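Local structure of outer surface protein (Borrelia burgdorferi, 5IZT) at residues T182-N185 and E186-A190; F323-T326 and M327-E331; Y372-K375 and R376-N380. The protein is of unknown function but belongs to a Borrelia family of plasmid-encoded surface lipoproteins that includes the complement regulator-binding protein CRASP-1. All blocks are in the same frame, centred on the assembly; numbering follows the deposited sequence. Where two conformers were deposited one is given.

How the interactions relate
All three contacts are local, each closing about one helical turn, so none nests in or crosses another. Interaction 1 comes first, on helix 179-197. Interaction 2 follows near the start of helix 322-359, and interaction 3 lies on the next helix, 366-395. Interactions 1 and 2 are far apart in sequence but touch in space: L183 packs on T326 and L329, and K184 also meets L329. Together they join helix 179-197, the first modelled helix, to helix 322-359. Interaction 3 lies across the chain's centre from interaction 1, with centres about 37 Å apart. It packs on helices 260-274, 280-316 and 322-359.

Interaction 1 of 3, residues T182-N185 and E186-A190; sequences TLKN and ELIRA
K184 and I188 meet because their first torsions send the two chains the same way. K184 carries CG opposite its backbone N, while I188 turns CG1 to the side of its own N (chi1 -67°). The chains lie side by side, and K184 CG stands 3.8 Å from I188 CD1. I188 CG1 also comes within 3.3 Å of K184 O. That same oxygen accepts the backbone N-H of I188, at 3.0 Å from I188 N to K184 O. K184 bends at chi3, and its NZ is hydrogen-bonded to Q181 OE1, three residues earlier.

E186 has an unusual first torsion of 133°, away from the staggered positions. Beyond CG its chain is extended and crosses that of L183 at a slant, with E186 OE2 4.0 Å from L183 CD1. Water 2 joins this carboxylate to the backbone: it donates to L183 O at 2.8 Å and to E186 OE2 at 2.9 Å. L183 O is thus held twice, since it also accepts from L187 N. E186 OE2 has a further partner in K333, with which it forms a salt bridge that would favour the charged carboxylate.

R189 has two conformers. In one, its chain bends at chi3 and brings the guanidinium back near the carbonyl of N185. Water 1 donates to T182 O. Its second link, as acceptor from R189 NH1 in the guanidinium plane, holds for that conformer alone and is therefore doubtful.

The inner side of this turn of helix 179-197 rests on two long helices. L183, K184 and L187 reach helix 322-359 at T326, L329 and L332. K184, L187 and I188 touch helix 280-316 at N312 and I308.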
ATOM      1  N   THR A 182      10.325  27.990  -0.021  1.00 32.00           N
ATOM      2  CA  THR A 182       9.020  27.565  -0.530  1.00 37.21           C
ATOM      3  C   THR A 182       9.047  26.110  -0.975  1.00 34.99           C
ATOM      4  O   THR A 182       8.139  25.325  -0.657  1.00 33.78           O
ATOM      5  CB  THR A 182       8.597  28.462  -1.692  1.00 36.05           C
ATOM      6  OG1 THR A 182       8.308  29.776  -1.198  1.00 32.71           O
ATOM      7  CG2 THR A 182       7.367  27.886  -2.390  1.00 31.63           C
ATOM      8  N   LEU A 183      10.061  25.748  -1.756  1.00 29.00           N
ATOM      9  CA  LEU A 183      10.215  24.375  -2.221  1.00 28.85           C
ATOM     10  C   LEU A 183      10.319  23.413  -1.051  1.00 23.19           C
ATOM     11  O   LEU A 183       9.641  22.382  -1.016  1.00 26.49           O
ATOM     12  CB  LEU A 183      11.471  24.271  -3.080  1.00 27.65           C
ATOM     13  CG  LEU A 183      11.651  23.070  -4.004  1.00 34.55           C
ATOM     14  CD1 LEU A 183      10.696  23.155  -5.186  1.00 38.84           C
ATOM     15  CD2 LEU A 183      13.106  22.964  -4.458  1.00 33.00           C
ATOM     16  N   LYS A 184      11.140  23.758  -0.058  1.00 21.98           N
ATOM     17  CA  LYS A 184      11.314  22.872   1.089  1.00 25.52           C
ATOM     18  C   LYS A 184      10.000  22.705   1.845  1.00 26.95           C
ATOM     19  O   LYS A 184       9.596  21.578   2.173  1.00 23.38           O
ATOM     20  CB  LYS A 184      12.406  23.407   2.016  1.00 24.32           C
ATOM     21  CG  LYS A 184      12.621  22.522   3.235  1.00 28.34           C
ATOM     22  CD  LYS A 184      13.530  23.141   4.258  1.00 29.20           C
ATOM     23  CE  LYS A 184      12.873  24.335   4.942  1.00 36.39           C
ATOM     24  NZ  LYS A 184      13.835  25.046   5.827  1.00 45.89           N
ATOM     25  N   ASN A 185       9.304  23.818   2.104  1.00 26.31           N
ATOM     26  CA  ASN A 185       8.079  23.751   2.898  1.00 26.45           C
ATOM     27  C   ASN A 185       6.973  23.002   2.164  1.00 25.52           C
ATOM     28  O   ASN A 185       6.182  22.278   2.787  1.00 27.38           O
ATOM     29  CB  ASN A 185       7.610  25.158   3.265  1.00 32.35           C
ATOM     30  CG  ASN A 185       8.499  25.811   4.300  1.00 36.27           C
ATOM     31  OD1 ASN A 185       9.186  25.126   5.052  1.00 33.27           O
ATOM     32  ND2 ASN A 185       8.455  27.137   4.376  1.00 39.70           N
ATOM     33  N   GLU A 186       6.900  23.165   0.845  1.00 24.63           N
ATOM     34  CA  GLU A 186       5.888  22.470   0.066  1.00 31.72           C
ATOM     35  C   GLU A 186       6.094  20.961   0.140  1.00 29.84           C
ATOM     36  O   GLU A 186       5.121  20.200   0.241  1.00 24.76           O
ATOM     37  CB  GLU A 186       5.908  23.004  -1.369  1.00 40.22           C
ATOM     38  CG  GLU A 186       5.888  21.980  -2.480  1.00 57.00           C
ATOM     39  CD  GLU A 186       6.274  22.595  -3.822  1.00 67.30           C
ATOM     40  OE1 GLU A 186       5.931  23.778  -4.052  1.00 73.28           O
ATOM     41  OE2 GLU A 186       6.936  21.908  -4.636  1.00 54.81           O
ATOM     42  N   LEU A 187       7.353  20.510   0.132  1.00 22.25           N
ATOM     43  CA  LEU A 187       7.602  19.074   0.254  1.00 21.43           C
ATOM     44  C   LEU A 187       7.272  18.569   1.656  1.00 22.00           C
ATOM     45  O   LEU A 187       6.679  17.488   1.813  1.00 23.13           O
ATOM     46  CB  LEU A 187       9.055  18.758  -0.104  1.00 19.10           C
ATOM     47  CG  LEU A 187       9.404  17.270  -0.177  1.00 18.63           C
ATOM     48  CD1 LEU A 187       8.471  16.543  -1.158  1.00 21.35           C
ATOM     49  CD2 LEU A 187      10.883  17.087  -0.554  1.00 21.50           C
ATOM     50  N   ILE A 188       7.624  19.340   2.689  1.00 24.05           N
ATOM     51  CA  ILE A 188       7.268  18.970   4.058  1.00 22.27           C
ATOM     52  C   ILE A 188       5.751  18.876   4.211  1.00 27.28           C
ATOM     53  O   ILE A 188       5.227  17.937   4.826  1.00 26.78           O
ATOM     54  CB  ILE A 188       7.880  19.976   5.053  1.00 27.33           C
ATOM     55  CG1 ILE A 188       9.408  19.867   5.042  1.00 27.85           C
ATOM     56  CG2 ILE A 188       7.317  19.767   6.473  1.00 27.82           C
ATOM     57  CD1 ILE A 188      10.106  21.020   5.719  1.00 29.07           C
ATOM     58  N   ARG A 189       5.026  19.848   3.650  1.00 23.67           N
ATOM     59  CA  ARG A 189       3.566  19.824   3.689  0.54 29.63           C
ATOM     60  C   ARG A 189       3.012  18.588   2.979  1.00 32.91           C
ATOM     61  O   ARG A 189       2.071  17.944   3.468  1.00 26.35           O
ATOM     62  CB  ARG A 189       3.032  21.108   3.047  0.54 33.25           C
ATOM     63  CG  ARG A 189       1.631  21.545   3.447  0.54 38.74           C
ATOM     64  CD  ARG A 189       1.405  23.025   3.079  0.54 43.87           C
ATOM     65  NE  ARG A 189       1.788  23.327   1.696  0.54 48.21           N
ATOM     66  CZ  ARG A 189       2.878  24.003   1.330  0.54 43.50           C
ATOM     67  NH1 ARG A 189       3.715  24.480   2.240  0.54 30.30           N
ATOM     68  NH2 ARG A 189       3.124  24.213   0.044  0.54 41.49           N
ATOM     69  N   ALA A 190       3.578  18.245   1.820  1.00 26.21           N
ATOM     70  CA  ALA A 190       3.047  17.121   1.053  1.00 28.61           C
ATOM     71  C   ALA A 190       3.204  15.804   1.806  1.00 25.74           C
ATOM     72  O   ALA A 190       2.291  14.970   1.807  1.00 29.62           O
ATOM     73  CB  ALA A 190       3.735  17.038  -0.305  1.00 27.92           C
TER
HETATM   74  O   HOH W   1       5.465  26.227   0.375  1.00 38.65           O
HETATM   75  O   HOH W   2       9.073  20.670  -3.181  1.00 34.06           O

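Interaction 2 of 3, residues F323-T326 and M327-E331; sequences FDFT and MKLKE
L329 lays its CD1 methyl over one face of the F325 ring. The methyl is 4.0 Å from the ring centroid, only 17° off the normal, and it is offset toward the rim. This is a CH-pi contact. F325 turns its ring away from its own N, toward the next turn of the helix, where L329 CG comes within 3.7 Å of F325 CE1.

F323 and M327 meet on another side of the helix. In both residues CG is anti to the backbone N. A bend at chi3 of M327 (-69°) then swings the terminal methyl to the ring, with M327 CE 3.6 Å from F323 CE1. The approach is oblique, and this pair lies on the surface.

The first part of helix 322-359, which carries both pairs, falls within a predicted coiled coil, and the helix packs in an all-helical bundle. F325 faces inward, against F311 and N312 of helix 280-316, ring to ring with Y315 of the same helix, and against L180 of helix 179-197.

T326 and K330 run alongside each other. Their contact is tight: T326 CG2 is 3.5 Å from K330 CE, where the lysine chain bends at its last torsion. T326 OG1 lies on the side of its backbone N and is hydrogen-bonded to S322 O, one turn back. K328 draws its CG to 3.4 Å from D324 O, but its ammonium leads away from D324 and forms a cation-pi contact with F311.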
ATOM      1  N   PHE A 323      21.873  25.607  -4.473  1.00 23.93           N
ATOM      2  CA  PHE A 323      21.666  24.776  -5.652  1.00 23.94           C
ATOM      3  C   PHE A 323      21.630  23.307  -5.269  1.00 22.96           C
ATOM      4  O   PHE A 323      20.769  22.552  -5.740  1.00 22.15           O
ATOM      5  CB  PHE A 323      22.771  25.022  -6.696  1.00 25.19           C
ATOM      6  CG  PHE A 323      22.666  24.115  -7.892  1.00 29.11           C
ATOM      7  CD1 PHE A 323      23.300  22.869  -7.902  1.00 25.71           C
ATOM      8  CD2 PHE A 323      21.894  24.475  -8.984  1.00 25.74           C
ATOM      9  CE1 PHE A 323      23.178  22.012  -8.991  1.00 30.03           C
ATOM     10  CE2 PHE A 323      21.761  23.618 -10.083  1.00 37.33           C
ATOM     11  CZ  PHE A 323      22.409  22.389 -10.089  1.00 31.08           C
ATOM     12  N   ASP A 324      22.576  22.885  -4.424  1.00 25.04           N
ATOM     13  CA  ASP A 324      22.679  21.477  -4.042  1.00 23.11           C
ATOM     14  C   ASP A 324      21.442  21.036  -3.280  1.00 21.70           C
ATOM     15  O   ASP A 324      20.908  19.945  -3.514  1.00 20.96           O
ATOM     16  CB  ASP A 324      23.899  21.278  -3.147  1.00 31.15           C
ATOM     17  CG  ASP A 324      25.194  21.673  -3.813  1.00 34.05           C
ATOM     18  OD1 ASP A 324      25.261  21.677  -5.059  1.00 41.52           O
ATOM     19  OD2 ASP A 324      26.138  22.023  -3.075  1.00 32.48           O
ATOM     20  N   PHE A 325      20.978  21.880  -2.356  1.00 21.87           N
ATOM     21  CA  PHE A 325      19.780  21.579  -1.582  1.00 20.57           C
ATOM     22  C   PHE A 325      18.551  21.527  -2.483  1.00 19.62           C
ATOM     23  O   PHE A 325      17.745  20.597  -2.390  1.00 18.74           O
ATOM     24  CB  PHE A 325      19.624  22.629  -0.471  1.00 24.72           C
ATOM     25  CG  PHE A 325      18.653  22.237   0.624  1.00 27.49           C
ATOM     26  CD1 PHE A 325      18.132  20.948   0.695  1.00 25.32           C
ATOM     27  CD2 PHE A 325      18.260  23.164   1.573  1.00 21.56           C
ATOM     28  CE1 PHE A 325      17.231  20.595   1.702  1.00 31.24           C
ATOM     29  CE2 PHE A 325      17.362  22.824   2.585  1.00 26.11           C
ATOM     30  CZ  PHE A 325      16.840  21.533   2.652  1.00 25.77           C
ATOM     31  N   THR A 326      18.412  22.498  -3.396  1.00 20.00           N
ATOM     32  CA  THR A 326      17.328  22.449  -4.371  1.00 20.01           C
ATOM     33  C   THR A 326      17.328  21.138  -5.156  1.00 19.19           C
ATOM     34  O   THR A 326      16.282  20.493  -5.302  1.00 18.33           O
ATOM     35  CB  THR A 326      17.450  23.638  -5.324  1.00 24.81           C
ATOM     36  OG1 THR A 326      17.351  24.837  -4.568  1.00 21.06           O
ATOM     37  CG2 THR A 326      16.351  23.608  -6.364  1.00 23.97           C
ATOM     38  N   MET A 327      18.495  20.731  -5.674  1.00 19.80           N
ATOM     39  CA  MET A 327      18.567  19.477  -6.427  1.00 19.75           C
ATOM     40  C   MET A 327      18.131  18.285  -5.582  1.00 18.72           C
ATOM     41  O   MET A 327      17.424  17.392  -6.062  1.00 20.95           O
ATOM     42  CB  MET A 327      19.992  19.265  -6.948  1.00 21.83           C
ATOM     43  CG  MET A 327      20.258  17.865  -7.525  1.00 33.78           C
ATOM     44  SD  MET A 327      21.897  17.712  -8.285  1.00 45.47           S
ATOM     45  CE  MET A 327      21.677  18.776  -9.711  1.00 55.15           C
ATOM     46  N   LYS A 328      18.539  18.241  -4.318  1.00 18.65           N
ATOM     47  CA  LYS A 328      18.127  17.114  -3.483  1.00 17.94           C
ATOM     48  C   LYS A 328      16.627  17.147  -3.206  1.00 16.83           C
ATOM     49  O   LYS A 328      15.979  16.096  -3.173  1.00 17.39           O
ATOM     50  CB  LYS A 328      18.938  17.100  -2.185  1.00 20.24           C
ATOM     51  CG  LYS A 328      20.428  16.785  -2.417  1.00 28.53           C
ATOM     52  CD  LYS A 328      21.232  16.791  -1.125  1.00 41.67           C
ATOM     53  CE  LYS A 328      22.738  16.783  -1.409  1.00 49.06           C
ATOM     54  NZ  LYS A 328      23.161  15.636  -2.266  1.00 47.44           N
ATOM     55  N   LEU A 329      16.059  18.339  -2.992  1.00 16.87           N
ATOM     56  CA  LEU A 329      14.615  18.441  -2.759  1.00 17.89           C
ATOM     57  C   LEU A 329      13.816  18.056  -4.003  1.00 23.17           C
ATOM     58  O   LEU A 329      12.766  17.403  -3.901  1.00 20.54           O
ATOM     59  CB  LEU A 329      14.252  19.866  -2.330  1.00 18.69           C
ATOM     60  CG  LEU A 329      14.690  20.279  -0.922  1.00 17.44           C
ATOM     61  CD1 LEU A 329      14.496  21.795  -0.741  1.00 18.38           C
ATOM     62  CD2 LEU A 329      13.881  19.513   0.112  1.00 17.11           C
ATOM     63  N   LYS A 330      14.286  18.469  -5.185  1.00 20.89           N
ATOM     64  CA  LYS A 330      13.654  18.034  -6.428  1.00 22.20           C
ATOM     65  C   LYS A 330      13.681  16.516  -6.554  1.00 22.02           C
ATOM     66  O   LYS A 330      12.680  15.898  -6.940  1.00 23.74           O
ATOM     67  CB  LYS A 330      14.352  18.682  -7.636  1.00 26.43           C
ATOM     68  CG  LYS A 330      14.198  20.195  -7.768  1.00 32.92           C
ATOM     69  CD  LYS A 330      14.828  20.671  -9.089  1.00 35.16           C
ATOM     70  CE  LYS A 330      14.907  22.192  -9.214  1.00 46.21           C
ATOM     71  NZ  LYS A 330      13.631  22.889  -8.876  1.00 47.88           N
ATOM     72  N   GLU A 331      14.812  15.894  -6.210  1.00 20.55           N
ATOM     73  CA  GLU A 331      14.912  14.436  -6.291  1.00 22.50           C
ATOM     74  C   GLU A 331      13.982  13.759  -5.290  1.00 25.91           C
ATOM     75  O   GLU A 331      13.323  12.762  -5.623  1.00 17.17           O
ATOM     76  CB  GLU A 331      16.362  13.993  -6.067  1.00 27.18           C
ATOM     77  CG  GLU A 331      17.223  14.165  -7.315  1.00 47.08           C
ATOM     78  CD  GLU A 331      18.726  14.113  -7.060  1.00 61.15           C
ATOM     79  OE1 GLU A 331      19.148  13.659  -5.971  1.00 63.65           O
ATOM     80  OE2 GLU A 331      19.486  14.534  -7.964  1.00 60.85           O
TER

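Interaction 3 of 3, residues Y372-K375 and R376-N380; sequences YIKK and RYLDN
I373 O is gripped by two backbone amides of the following turn. Y377 N lies 2.9 Å from I373 O and gives the fairly straight bond of an ordinary alpha turn. L378 N, one residue further on, lies 3.2 Å from I373 O, and its hydrogen bond is more bent. The two donors come from opposite faces of the carbonyl plane. R376 N adds a weak third bond to the same oxygen, besides its bond to Y372 O.

With L378 N drawn to I373, the carbonyl of K374 takes a water instead. Water 3 donates to K374 O at 2.7 Å, accepts from D379 N at 2.9 Å and donates to D379 OD2 at 2.7 Å. It thus bridges the widened turn and ties in the carboxylate.

On another side of the helix, R376 stretches out alongside Y372, the two chains pointing the same way. The extended chain, with CG opposite the backbone N (chi1 -174°), carries the guanidinium out to the phenol oxygen. R376 NH1 donates to Y372 OH at 2.6 Å, with an N-H...O angle of 152°. Y372 OH lies in the guanidinium plane, while the ring is turned 71° from that plane.

Y377 adds to this group. Its OH stands over one face of the R376 guanidinium, near its rim, and its ring centre is covered by R376 CG. The two tyrosine rings meet obliquely, with Y372 CE2 3.8 Å from Y377 CE2.

I373 and L378 face inward, to L286 on helix 280-316, and I373 also meets I269 and L273 of helix 260-274. The wide turn with its bond from L378 N to I373 O is characteristic of a pi-bulge in a long alpha-helix, here within a helical bundle.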
ATOM      1  N   TYR A 372      -8.403 -15.914 -14.365  1.00 23.41           N
ATOM      2  CA  TYR A 372      -8.616 -14.575 -14.916  1.00 22.13           C
ATOM      3  C   TYR A 372      -7.795 -13.532 -14.167  1.00 19.02           C
ATOM      4  O   TYR A 372      -7.113 -12.695 -14.779  1.00 20.95           O
ATOM      5  CB  TYR A 372     -10.103 -14.224 -14.841  1.00 28.61           C
ATOM      6  CG  TYR A 372     -10.444 -12.875 -15.431  1.00 26.39           C
ATOM      7  CD1 TYR A 372     -10.663 -12.745 -16.800  1.00 33.34           C
ATOM      8  CD2 TYR A 372     -10.508 -11.733 -14.644  1.00 29.02           C
ATOM      9  CE1 TYR A 372     -10.971 -11.519 -17.365  1.00 32.31           C
ATOM     10  CE2 TYR A 372     -10.802 -10.496 -15.203  1.00 28.46           C
ATOM     11  CZ  TYR A 372     -11.035 -10.408 -16.566  1.00 30.68           C
ATOM     12  OH  TYR A 372     -11.331  -9.205 -17.147  1.00 33.68           O
ATOM     13  N   ILE A 373      -7.842 -13.575 -12.833  1.00 17.96           N
ATOM     14  CA  ILE A 373      -7.118 -12.610 -12.009  1.00 16.49           C
ATOM     15  C   ILE A 373      -5.618 -12.779 -12.178  1.00 16.26           C
ATOM     16  O   ILE A 373      -4.868 -11.800 -12.289  1.00 16.73           O
ATOM     17  CB  ILE A 373      -7.551 -12.776 -10.536  1.00 19.12           C
ATOM     18  CG1 ILE A 373      -8.984 -12.272 -10.362  1.00 25.72           C
ATOM     19  CG2 ILE A 373      -6.562 -12.073  -9.593  1.00 20.42           C
ATOM     20  CD1 ILE A 373      -9.628 -12.662  -9.031  1.00 25.53           C
ATOM     21  N   LYS A 374      -5.154 -14.027 -12.204  1.00 19.01           N
ATOM     22  CA  LYS A 374      -3.729 -14.272 -12.355  1.00 21.55           C
ATOM     23  C   LYS A 374      -3.191 -13.656 -13.642  1.00 29.38           C
ATOM     24  O   LYS A 374      -2.117 -13.049 -13.640  1.00 31.54           O
ATOM     25  CB  LYS A 374      -3.482 -15.784 -12.299  1.00 28.75           C
ATOM     26  CG  LYS A 374      -2.040 -16.214 -12.222  1.00 31.15           C
ATOM     27  CD  LYS A 374      -1.941 -17.637 -11.684  1.00 37.19           C
ATOM     28  CE  LYS A 374      -3.044 -18.515 -12.272  1.00 42.78           C
ATOM     29  NZ  LYS A 374      -2.999 -19.935 -11.797  1.00 52.48           N
ATOM     30  N   LYS A 375      -3.938 -13.761 -14.747  1.00 19.70           N
ATOM     31  CA  LYS A 375      -3.438 -13.249 -16.020  1.00 19.30           C
ATOM     32  C   LYS A 375      -3.708 -11.755 -16.230  1.00 22.57           C
ATOM     33  O   LYS A 375      -3.010 -11.125 -17.034  1.00 22.31           O
ATOM     34  CB  LYS A 375      -4.016 -14.074 -17.184  1.00 25.40           C
ATOM     35  CG  LYS A 375      -3.446 -15.521 -17.199  1.00 26.27           C
ATOM     36  CD  LYS A 375      -4.050 -16.403 -18.256  1.00 31.26           C
ATOM     37  CE  LYS A 375      -3.252 -17.717 -18.420  1.00 27.14           C
ATOM     38  NZ  LYS A 375      -3.958 -18.683 -19.299  1.00 25.27           N
ATOM     39  N   ARG A 376      -4.691 -11.165 -15.548  1.00 18.34           N
ATOM     40  CA  ARG A 376      -5.011  -9.761 -15.807  1.00 17.55           C
ATOM     41  C   ARG A 376      -4.411  -8.811 -14.782  1.00 20.72           C
ATOM     42  O   ARG A 376      -3.923  -7.739 -15.162  1.00 20.42           O
ATOM     43  CB  ARG A 376      -6.526  -9.521 -15.866  1.00 17.98           C
ATOM     44  CG  ARG A 376      -6.846  -8.080 -16.287  1.00 20.53           C
ATOM     45  CD  ARG A 376      -8.270  -7.847 -16.739  1.00 24.57           C
ATOM     46  NE  ARG A 376      -8.466  -6.437 -17.098  1.00 27.94           N
ATOM     47  CZ  ARG A 376      -9.632  -5.915 -17.472  1.00 35.66           C
ATOM     48  NH1 ARG A 376     -10.712  -6.685 -17.545  1.00 39.37           N
ATOM     49  NH2 ARG A 376      -9.724  -4.627 -17.772  1.00 38.54           N
ATOM     50  N   TYR A 377      -4.414  -9.175 -13.502  1.00 16.27           N
ATOM     51  CA  TYR A 377      -4.078  -8.219 -12.455  1.00 17.92           C
ATOM     52  C   TYR A 377      -2.821  -8.550 -11.656  1.00 20.84           C
ATOM     53  O   TYR A 377      -2.185  -7.625 -11.146  1.00 17.70           O
ATOM     54  CB  TYR A 377      -5.249  -8.060 -11.469  1.00 17.92           C
ATOM     55  CG  TYR A 377      -6.538  -7.652 -12.137  1.00 14.52           C
ATOM     56  CD1 TYR A 377      -6.760  -6.339 -12.540  1.00 18.81           C
ATOM     57  CD2 TYR A 377      -7.567  -8.585 -12.325  1.00 17.62           C
ATOM     58  CE1 TYR A 377      -7.973  -5.965 -13.161  1.00 19.35           C
ATOM     59  CE2 TYR A 377      -8.761  -8.224 -12.933  1.00 21.80           C
ATOM     60  CZ  TYR A 377      -8.960  -6.921 -13.338  1.00 19.21           C
ATOM     61  OH  TYR A 377     -10.151  -6.586 -13.936  1.00 24.17           O
ATOM     62  N   LEU A 378      -2.450  -9.827 -11.498  1.00 15.87           N
ATOM     63  CA  LEU A 378      -1.435 -10.159 -10.492  1.00 16.55           C
ATOM     64  C   LEU A 378      -0.094  -9.498 -10.797  1.00 17.32           C
ATOM     65  O   LEU A 378       0.544  -8.919  -9.910  1.00 14.40           O
ATOM     66  CB  LEU A 378      -1.278 -11.681 -10.386  1.00 15.25           C
ATOM     67  CG  LEU A 378      -0.201 -12.182  -9.418  1.00 20.36           C
ATOM     68  CD1 LEU A 378      -0.440 -11.694  -7.969  1.00 16.85           C
ATOM     69  CD2 LEU A 378      -0.106 -13.707  -9.483  1.00 24.56           C
ATOM     70  N   ASP A 379       0.369  -9.596 -12.045  1.00 16.31           N
ATOM     71  CA  ASP A 379       1.672  -9.028 -12.385  1.00 19.77           C
ATOM     72  C   ASP A 379       1.681  -7.516 -12.218  1.00 23.28           C
ATOM     73  O   ASP A 379       2.676  -6.942 -11.752  1.00 20.08           O
ATOM     74  CB  ASP A 379       2.056  -9.422 -13.812  1.00 24.58           C
ATOM     75  CG  ASP A 379       2.435 -10.886 -13.928  1.00 30.46           C
ATOM     76  OD1 ASP A 379       3.328 -11.341 -13.171  1.00 23.80           O
ATOM     77  OD2 ASP A 379       1.789 -11.597 -14.729  1.00 25.34           O
ATOM     78  N   ASN A 380       0.593  -6.850 -12.606  1.00 21.05           N
ATOM     79  CA  ASN A 380       0.514  -5.403 -12.422  1.00 20.55           C
ATOM     80  C   ASN A 380       0.592  -5.030 -10.945  1.00 20.79           C
ATOM     81  O   ASN A 380       1.228  -4.034 -10.577  1.00 16.69           O
ATOM     82  CB  ASN A 380      -0.783  -4.864 -13.020  1.00 17.17           C
ATOM     83  CG  ASN A 380      -0.823  -4.925 -14.530  1.00 23.10           C
ATOM     84  OD1 ASN A 380       0.204  -4.899 -15.220  1.00 25.41           O
ATOM     85  ND2 ASN A 380      -2.036  -5.001 -15.059  1.00 25.58           N
TER
HETATM   86  O   HOH W   3      -0.814 -10.819 -14.452  1.00 17.86           O